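Local coordinates for protein (5-formylfuran-3-yl)methyl phosphate transaminase (Methanococcus jannaschii, PDB 2Z61) that catalyses the pyridoxal-phosphate-dependent transamination between 4-(hydroxymethyl)-2-furancarboxaldehyde phosphate and alanine, yielding the precursor of the furan moiety of methanofuran, at residues A[280-283]-A[284-287]; A[286-289]-A[290-294]; A[352-355]-A[356-360]; A[267-270]-A[271-274]. One frame throughout, in Å; residues are numbered along the deposited sequence.

Contact 1. Residues A[280-283]-A[284-287]; sequences KEFD and RRRR
D283 and R286, three residues apart on one helix, make the close-fitting part of this contact. NE of R286 donates to OD1 of D283 at 3.0 Å, with the oxygen at the edge of the guanidinium and the two flat groups turned only 17° apart. A weak second bond joins NH2 of R286 to the same oxygen. The carboxylate can reach the next turn because CG of D283 stands anti to the backbone N (chi1 -174°), while a bend at chi3 brings NE of R286 round to meet it. The buried guanidinium is further held by E198 and by the carbonyl of P303. R285 is also closely packed: CG of E281 lies over one face of its guanidinium, 3.4 Å from NE, and CE2 of F282 comes to 3.4 Å from NH1, ring and guanidinium standing 83° apart. Its NH2 is paired with D40.

The solvent side holds exposed arginines. R284 has one short salt bridge, NH1 to OE1 of E281 at 2.6 Å, at the guanidinium edge; R287 is looser, offering NE to OD2 of D283 only weakly, at 3.4 Å. E281 also faces R285 in a long ion pair, OE2 3.9 Å from NE, and each acid thus lies between two arginines, the i to i+3 and i+4 pattern of helical salt-bridge networks.

Inward, F282 meets F41 edge-to-face and also packs on Y307, and R286 touches Y197 and Y350, while R285 rests on Y354 and I357 of the neighbouring helix 354-368.

Contact 2. Residues A[286-289]-A[290-294]; sequences RRLV and LKYVK
L288 and Y292 run alongside one another in the same direction, CD2 of the leucine 3.3 Å from CE1 of the tyrosine and approaching the ring obliquely. CD1 of Y292 also comes to 3.3 Å from O of L288; the ring leans back over the preceding turn, a lean given by CG of Y292 set anti to the carbonyl carbon (chi1 -80°). One residue further on, CG1 of V289 lies 4.0 Å from CG2 of V293. L290 behaves differently: its CD1 lies over one face of the R286 guanidinium, 3.8 Å from NH1, an apolar lid on a group whose NH1 is bonded to the carbonyl of P303.

All three pairs are i to i+4 neighbours of an alpha helix, and the placement is amphipathic: L288, V289 and V293 are buried, K291 exposed. Main-chain bonds set the spacing, L290 N to R286 O at 3.0 Å and V293 N to V289 O at 3.1 Å, although the one from Y292 N to L288 O is weak at 3.4 Å. A serine in place of Y292 would probably leave CD2 of L288 without its aromatic neighbour and open a gap toward helix 354-368.

Beyond this shell, L361 of that helix touches both L288 and Y292, and E362 also touches the tyrosine. V293 rests on W298, whereas K291 turns outward to a salt bridge with D295.

Contact 3. Residues A[352-355]-A[356-360]; sequences NSYE and NIKEG
I357 packs back against N352 and S353, the two residues that lead into its helix, and can be followed outward atom by atom. Its CB lies 3.4 Å from O of Y354. CG1, set anti to the carbonyl carbon (chi1 -63°), turns back over the start of the helix, 3.2 Å from O of S353 and 4.0 Å from CB of N352. At the tip, CD1 reaches O of N352 at 3.1 Å, so this branch runs alongside two successive carbonyls of the incoming chain. The other branch, CG2, leaves toward V289 and L288.

The same carbonyl of S353 accepts the backbone N of I357 at 3.2 Å, the first i to i+4 bond of the helix. S353 is the N-cap: its OG accepts from N of N356, a capping bond that meets one of the amide hydrogens left over at a helix start, though the modelled place of OG is less sure. The extended residue before the cap, N352, is held by a bond from its ND2 to the carbonyl of H33, and its OD1 takes a weak bond from N of S353. One turn on, N of K358 binds O of Y354 at 3.0 Å, and the aliphatic CE of the lysine hangs obliquely by the tyrosine ring, 4.4 Å from CE2.

The contact opens helix 354-368, which lies against helix 269-295: Y354 lies on L288 and makes a cation-pi contact with R284, I357 lies on L288 and V289, and N352 ties the helix start to strand 32-33.

Contact 4. Residues A[267-270]-A[271-274]; sequences FEKE and TERE
E270 and E274 carry their carboxylates to the same spot one turn apart, OE1 of E270 only 2.7 Å from OE2 of E274. The two side chains converge at a slant, with the carboxylate planes 52° apart. At this separation one of the acids probably holds a proton. The meeting follows from the torsions: E270 swings its CG away from its own N (chi1 169°) and reaches forward, while CG of E274, anti to the carbonyl carbon (chi1 -68°), reaches back. OE2 of E274 also lies 3.5 Å from CG of E270.

On another side of the helix K269 stretches out next to E272, both chains heading the same way. The contact is with the aliphatic chain, CD of K269 at 3.2 Å from OE2 of E272, whereas NZ remains 4.1 Å from that oxygen, beyond a salt bridge.

Both pairs belong to the first turns of helix 269-295, with E268 as N-cap. Its carbonyl receives N of E272 at 3.0 Å, and the next turn is closed from E274 N to E270 O at 3.2 Å. T271 faces inward, its OG1 bonded to the carbonyl of K265.

What positions E274 is the backbone N of K45, the first residue of helix 45-56, which binds its OE1; that helix start would tend to ease the negative charge gathered here. With E274 replaced by an alanine, the K45 amide is likely to lose this acceptor and E270 to turn more freely. P46 packs against E270, T271 and E274, and F267 reaches across to L71, K74 and I75 of helix 69-82.

In the fold
Three of the four contacts lie along helix 269-295: contact 4 at its start on the surface, then contacts 1 and 2, both partly buried, overlapping at R286 and R287. Contact 3, also at the surface, begins helix 354-368, which packs beside the second half of the longer helix. It touches contact 1 through N352, S353 and Y354, and contact 2 through Y354 and I357, its centre about 12 Å from each, whereas contact 4 is about 29 Å from contact 2, centre to centre. Chemistry follows position: paired acids at the start of the long helix, arginine networks in contact 1, aliphatic and aromatic packing in contact 2, and capping in contact 3.

Contact 1. Residues A[280-283]-A[284-287]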
# COMPACT_ATOMS: atom_id res chain seq x y z
N LYS A 280 14.40 -15.72 22.21
CA LYS A 280 15.45 -16.58 22.75
C LYS A 280 16.15 -17.37 21.64
O LYS A 280 17.37 -17.46 21.60
CB LYS A 280 14.87 -17.56 23.78
CG LYS A 280 15.00 -17.12 25.23
CD LYS A 280 14.34 -15.78 25.49
CE LYS A 280 14.42 -15.43 26.97
NZ LYS A 280 13.83 -16.50 27.83
N GLU A 281 15.36 -17.95 20.74
CA GLU A 281 15.92 -18.73 19.64
C GLU A 281 16.84 -17.87 18.77
O GLU A 281 17.93 -18.29 18.40
CB GLU A 281 14.80 -19.34 18.79
CG GLU A 281 15.30 -20.08 17.56
CD GLU A 281 16.13 -21.31 17.89
OE1 GLU A 281 16.93 -21.27 18.85
OE2 GLU A 281 16.00 -22.32 17.17
N PHE A 282 16.39 -16.66 18.43
CA PHE A 282 17.19 -15.75 17.61
C PHE A 282 18.52 -15.46 18.29
O PHE A 282 19.56 -15.38 17.62
CB PHE A 282 16.44 -14.43 17.38
CG PHE A 282 15.58 -14.40 16.13
CD1 PHE A 282 14.33 -13.79 16.14
CD2 PHE A 282 16.04 -14.94 14.93
CE1 PHE A 282 13.56 -13.72 14.99
CE2 PHE A 282 15.27 -14.87 13.77
CZ PHE A 282 14.03 -14.26 13.80
N ASP A 283 18.50 -15.29 19.60
CA ASP A 283 19.73 -14.99 20.33
C ASP A 283 20.69 -16.18 20.32
O ASP A 283 21.91 -16.00 20.25
CB ASP A 283 19.40 -14.58 21.77
CG ASP A 283 20.62 -14.11 22.54
OD1 ASP A 283 21.48 -13.44 21.93
OD2 ASP A 283 20.72 -14.40 23.75
N ARG A 284 20.15 -17.39 20.39
CA ARG A 284 20.99 -18.58 20.36
C ARG A 284 21.69 -18.61 19.01
O ARG A 284 22.88 -18.93 18.91
CB ARG A 284 20.14 -19.84 20.53
CG ARG A 284 20.97 -21.08 20.87
CD ARG A 284 20.11 -22.31 21.03
NE ARG A 284 20.44 -23.38 20.10
CZ ARG A 284 19.59 -23.88 19.21
NH1 ARG A 284 18.35 -23.42 19.14
NH2 ARG A 284 19.98 -24.85 18.38
N ARG A 285 20.95 -18.26 17.96
CA ARG A 285 21.50 -18.24 16.61
C ARG A 285 22.55 -17.14 16.47
O ARG A 285 23.62 -17.36 15.89
CB ARG A 285 20.38 -17.98 15.61
CG ARG A 285 19.25 -19.00 15.68
CD ARG A 285 18.08 -18.52 14.85
NE ARG A 285 17.07 -19.54 14.65
CZ ARG A 285 15.96 -19.35 13.93
NH1 ARG A 285 15.75 -18.17 13.36
NH2 ARG A 285 15.09 -20.34 13.78
N ARG A 286 22.25 -15.96 16.99
CA ARG A 286 23.17 -14.83 16.91
C ARG A 286 24.54 -15.17 17.51
O ARG A 286 25.58 -14.79 16.97
CB ARG A 286 22.55 -13.63 17.63
CG ARG A 286 23.51 -12.48 17.84
CD ARG A 286 22.89 -11.43 18.74
NE ARG A 286 23.15 -11.73 20.15
CZ ARG A 286 24.02 -11.08 20.90
NH1 ARG A 286 24.74 -10.08 20.39
NH2 ARG A 286 24.17 -11.41 22.17
N ARG A 287 24.53 -15.89 18.62
CA ARG A 287 25.77 -16.27 19.29
C ARG A 287 26.55 -17.28 18.45
O ARG A 287 27.78 -17.22 18.40
CB ARG A 287 25.46 -16.86 20.67
CG ARG A 287 24.94 -15.83 21.67
CD ARG A 287 24.56 -16.47 23.00
NE ARG A 287 23.89 -15.53 23.90
CZ ARG A 287 24.46 -14.44 24.41
NH1 ARG A 287 25.72 -14.14 24.12
NH2 ARG A 287 23.76 -13.64 25.21
O HOH W 1 16.60 -22.40 14.80

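Contact 2. Residues A[286-289]-A[290-294]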
# COMPACT_ATOMS: atom_id res chain seq x y z
N ARG A 286 22.25 -15.96 16.99
CA ARG A 286 23.17 -14.83 16.91
C ARG A 286 24.54 -15.17 17.51
O ARG A 286 25.58 -14.79 16.97
CB ARG A 286 22.55 -13.63 17.63
CG ARG A 286 23.51 -12.48 17.84
CD ARG A 286 22.89 -11.43 18.74
NE ARG A 286 23.15 -11.73 20.15
CZ ARG A 286 24.02 -11.08 20.90
NH1 ARG A 286 24.74 -10.08 20.39
NH2 ARG A 286 24.17 -11.41 22.17
N ARG A 287 24.53 -15.89 18.62
CA ARG A 287 25.77 -16.27 19.29
C ARG A 287 26.55 -17.28 18.45
O ARG A 287 27.78 -17.22 18.40
CB ARG A 287 25.46 -16.86 20.67
CG ARG A 287 24.94 -15.83 21.67
CD ARG A 287 24.56 -16.47 23.00
NE ARG A 287 23.89 -15.53 23.90
CZ ARG A 287 24.46 -14.44 24.41
NH1 ARG A 287 25.72 -14.14 24.12
NH2 ARG A 287 23.76 -13.64 25.21
N LEU A 288 25.84 -18.18 17.79
CA LEU A 288 26.48 -19.19 16.94
C LEU A 288 27.19 -18.47 15.80
O LEU A 288 28.32 -18.80 15.45
CB LEU A 288 25.43 -20.15 16.37
CG LEU A 288 25.90 -21.46 15.73
CD1 LEU A 288 24.86 -21.92 14.73
CD2 LEU A 288 27.23 -21.27 15.02
N VAL A 289 26.51 -17.48 15.22
CA VAL A 289 27.08 -16.72 14.11
C VAL A 289 28.29 -15.90 14.54
O VAL A 289 29.26 -15.77 13.79
CB VAL A 289 26.04 -15.77 13.48
CG1 VAL A 289 26.72 -14.80 12.53
CG2 VAL A 289 24.97 -16.57 12.73
N LEU A 290 28.23 -15.34 15.75
CA LEU A 290 29.32 -14.52 16.25
C LEU A 290 30.55 -15.35 16.59
O LEU A 290 31.68 -14.89 16.43
CB LEU A 290 28.88 -13.74 17.49
CG LEU A 290 27.89 -12.61 17.21
CD1 LEU A 290 27.44 -11.98 18.52
CD2 LEU A 290 28.55 -11.58 16.31
N LYS A 291 30.33 -16.58 17.06
CA LYS A 291 31.45 -17.45 17.40
C LYS A 291 32.29 -17.71 16.15
O LYS A 291 33.52 -17.57 16.19
CB LYS A 291 30.94 -18.78 17.98
CG LYS A 291 32.05 -19.73 18.44
CD LYS A 291 32.79 -20.36 17.25
CE LYS A 291 34.10 -21.03 17.66
NZ LYS A 291 35.22 -20.06 17.83
N TYR A 292 31.64 -18.07 15.05
CA TYR A 292 32.36 -18.34 13.80
C TYR A 292 33.01 -17.10 13.22
O TYR A 292 34.15 -17.14 12.76
CB TYR A 292 31.43 -18.96 12.76
CG TYR A 292 31.17 -20.44 12.95
CD1 TYR A 292 30.50 -20.92 14.07
CD2 TYR A 292 31.60 -21.37 11.99
CE1 TYR A 292 30.25 -22.29 14.23
CE2 TYR A 292 31.35 -22.73 12.14
CZ TYR A 292 30.68 -23.18 13.26
OH TYR A 292 30.41 -24.53 13.41
N VAL A 293 32.28 -15.99 13.23
CA VAL A 293 32.79 -14.73 12.70
C VAL A 293 34.12 -14.36 13.36
O VAL A 293 35.05 -13.94 12.68
CB VAL A 293 31.76 -13.59 12.90
CG1 VAL A 293 32.38 -12.25 12.56
CG2 VAL A 293 30.55 -13.84 12.01
N LYS A 294 34.20 -14.51 14.67
CA LYS A 294 35.43 -14.18 15.39
C LYS A 294 36.48 -15.22 15.02
O LYS A 294 37.67 -14.91 14.93
CB LYS A 294 35.19 -14.20 16.90
CG LYS A 294 36.34 -13.64 17.71
CD LYS A 294 36.07 -13.72 19.20
CE LYS A 294 36.05 -15.17 19.69
NZ LYS A 294 36.01 -15.25 21.18

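Contact 3. Residues A[352-355]-A[356-360]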
# COMPACT_ATOMS: atom_id res chain seq x y z
N ASN A 352 17.13 -18.14 9.82
CA ASN A 352 17.02 -19.46 9.23
C ASN A 352 17.18 -20.39 10.44
O ASN A 352 17.74 -19.97 11.46
CB ASN A 352 18.13 -19.64 8.17
CG ASN A 352 17.85 -20.79 7.23
OD1 ASN A 352 17.32 -21.82 7.64
ND2 ASN A 352 18.21 -20.63 5.95
N SER A 353 16.66 -21.60 10.35
CA SER A 353 16.78 -22.64 11.38
C SER A 353 18.21 -22.69 11.91
O SER A 353 19.16 -22.48 11.16
CB SER A 353 16.46 -24.06 10.75
OG SER A 353 17.47 -24.64 9.90
N TYR A 354 18.38 -23.06 13.17
CA TYR A 354 19.72 -23.19 13.73
C TYR A 354 20.64 -24.15 12.94
O TYR A 354 21.78 -23.81 12.60
CB TYR A 354 19.58 -23.69 15.16
CG TYR A 354 20.85 -23.66 15.96
CD1 TYR A 354 21.32 -22.46 16.52
CD2 TYR A 354 21.61 -24.81 16.15
CE1 TYR A 354 22.51 -22.42 17.25
CE2 TYR A 354 22.80 -24.79 16.87
CZ TYR A 354 23.24 -23.59 17.42
OH TYR A 354 24.41 -23.57 18.14
N GLU A 355 20.14 -25.35 12.67
CA GLU A 355 20.89 -26.36 11.94
C GLU A 355 21.39 -25.86 10.58
O GLU A 355 22.57 -26.00 10.26
CB GLU A 355 20.04 -27.62 11.76
CG GLU A 355 18.71 -27.36 11.09
CD GLU A 355 17.85 -28.61 11.00
OE1 GLU A 355 18.29 -29.59 10.37
OE2 GLU A 355 16.74 -28.60 11.57
N ASN A 356 20.49 -25.28 9.79
CA ASN A 356 20.88 -24.75 8.49
C ASN A 356 22.00 -23.73 8.63
O ASN A 356 22.93 -23.70 7.82
CB ASN A 356 19.68 -24.10 7.79
CG ASN A 356 18.66 -25.11 7.29
OD1 ASN A 356 17.58 -24.75 6.83
ND2 ASN A 356 19.01 -26.39 7.38
N ILE A 357 21.93 -22.89 9.66
CA ILE A 357 22.96 -21.88 9.88
C ILE A 357 24.31 -22.53 10.21
O ILE A 357 25.35 -22.06 9.75
CB ILE A 357 22.55 -20.92 11.03
CG1 ILE A 357 21.28 -20.16 10.64
CG2 ILE A 357 23.68 -19.93 11.31
CD1 ILE A 357 20.76 -19.23 11.71
N LYS A 358 24.28 -23.60 11.00
CA LYS A 358 25.51 -24.30 11.37
C LYS A 358 26.23 -24.82 10.13
O LYS A 358 27.40 -24.51 9.90
CB LYS A 358 25.20 -25.47 12.30
CG LYS A 358 26.41 -26.35 12.56
CD LYS A 358 26.04 -27.62 13.32
CE LYS A 358 25.64 -27.31 14.74
NZ LYS A 358 26.81 -26.81 15.52
N GLU A 359 25.52 -25.61 9.33
CA GLU A 359 26.12 -26.16 8.12
C GLU A 359 26.57 -25.03 7.21
O GLU A 359 27.61 -25.12 6.56
CB GLU A 359 25.11 -27.05 7.39
CG GLU A 359 25.66 -27.65 6.11
CD GLU A 359 24.92 -28.90 5.69
OE1 GLU A 359 23.68 -28.86 5.60
OE2 GLU A 359 25.59 -29.93 5.46
N GLY A 360 25.78 -23.96 7.19
CA GLY A 360 26.13 -22.82 6.37
C GLY A 360 27.45 -22.22 6.80
O GLY A 360 28.31 -21.93 5.97

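Contact 4. Residues A[267-270]-A[271-274]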
# COMPACT_ATOMS: atom_id res chain seq x y z
N PHE A 267 -1.19 -8.47 21.72
CA PHE A 267 -0.91 -7.99 23.06
C PHE A 267 -1.46 -8.91 24.14
O PHE A 267 -1.67 -8.49 25.28
CB PHE A 267 -1.50 -6.59 23.24
CG PHE A 267 -1.15 -5.64 22.13
CD1 PHE A 267 -2.05 -5.41 21.09
CD2 PHE A 267 0.09 -5.00 22.10
CE1 PHE A 267 -1.72 -4.55 20.04
CE2 PHE A 267 0.43 -4.14 21.06
CZ PHE A 267 -0.48 -3.92 20.02
N GLU A 268 -1.68 -10.17 23.79
CA GLU A 268 -2.20 -11.15 24.72
C GLU A 268 -1.04 -11.86 25.42
O GLU A 268 0.06 -11.96 24.86
CB GLU A 268 -3.04 -12.18 23.96
CG GLU A 268 -4.36 -12.54 24.64
CD GLU A 268 -5.33 -11.38 24.67
OE1 GLU A 268 -6.48 -11.57 25.13
OE2 GLU A 268 -4.96 -10.27 24.22
N LYS A 269 -1.29 -12.34 26.63
CA LYS A 269 -0.28 -13.05 27.40
C LYS A 269 0.28 -14.21 26.60
O LYS A 269 1.49 -14.36 26.47
CB LYS A 269 -0.87 -13.60 28.70
CG LYS A 269 -1.42 -12.55 29.65
CD LYS A 269 -0.32 -11.67 30.23
CE LYS A 269 -0.90 -10.69 31.24
NZ LYS A 269 0.14 -9.78 31.81
N GLU A 270 -0.60 -15.04 26.06
CA GLU A 270 -0.15 -16.18 25.27
C GLU A 270 0.78 -15.77 24.13
O GLU A 270 1.80 -16.41 23.89
CB GLU A 270 -1.35 -16.95 24.71
CG GLU A 270 -0.95 -18.00 23.67
CD GLU A 270 0.04 -19.03 24.21
OE1 GLU A 270 0.64 -19.75 23.39
OE2 GLU A 270 0.20 -19.11 25.44
N THR A 271 0.43 -14.69 23.42
CA THR A 271 1.26 -14.24 22.30
C THR A 271 2.64 -13.78 22.76
O THR A 271 3.65 -14.18 22.18
CB THR A 271 0.60 -13.10 21.51
OG1 THR A 271 -0.63 -13.58 20.93
CG2 THR A 271 1.53 -12.62 20.40
N GLU A 272 2.68 -12.93 23.79
CA GLU A 272 3.97 -12.45 24.28
C GLU A 272 4.81 -13.64 24.72
O GLU A 272 6.04 -13.60 24.68
CB GLU A 272 3.79 -11.47 25.44
CG GLU A 272 3.24 -12.09 26.71
CD GLU A 272 3.22 -11.12 27.87
OE1 GLU A 272 4.31 -10.63 28.26
OE2 GLU A 272 2.12 -10.84 28.40
N ARG A 273 4.13 -14.71 25.13
CA ARG A 273 4.82 -15.91 25.55
C ARG A 273 5.59 -16.43 24.35
O ARG A 273 6.79 -16.69 24.41
CB ARG A 273 3.81 -16.97 25.99
CG ARG A 273 4.42 -18.16 26.71
CD ARG A 273 4.84 -17.76 28.12
NE ARG A 273 3.69 -17.37 28.94
CZ ARG A 273 3.79 -16.80 30.14
NH1 ARG A 273 4.98 -16.55 30.67
NH2 ARG A 273 2.69 -16.47 30.81
N GLU A 274 4.88 -16.57 23.23
CA GLU A 274 5.47 -17.08 22.00
C GLU A 274 6.57 -16.19 21.43
O GLU A 274 7.57 -16.70 20.93
CB GLU A 274 4.36 -17.30 20.96
CG GLU A 274 3.43 -18.45 21.35
CD GLU A 274 2.22 -18.59 20.44
OE1 GLU A 274 2.41 -18.66 19.20
OE2 GLU A 274 1.09 -18.66 20.96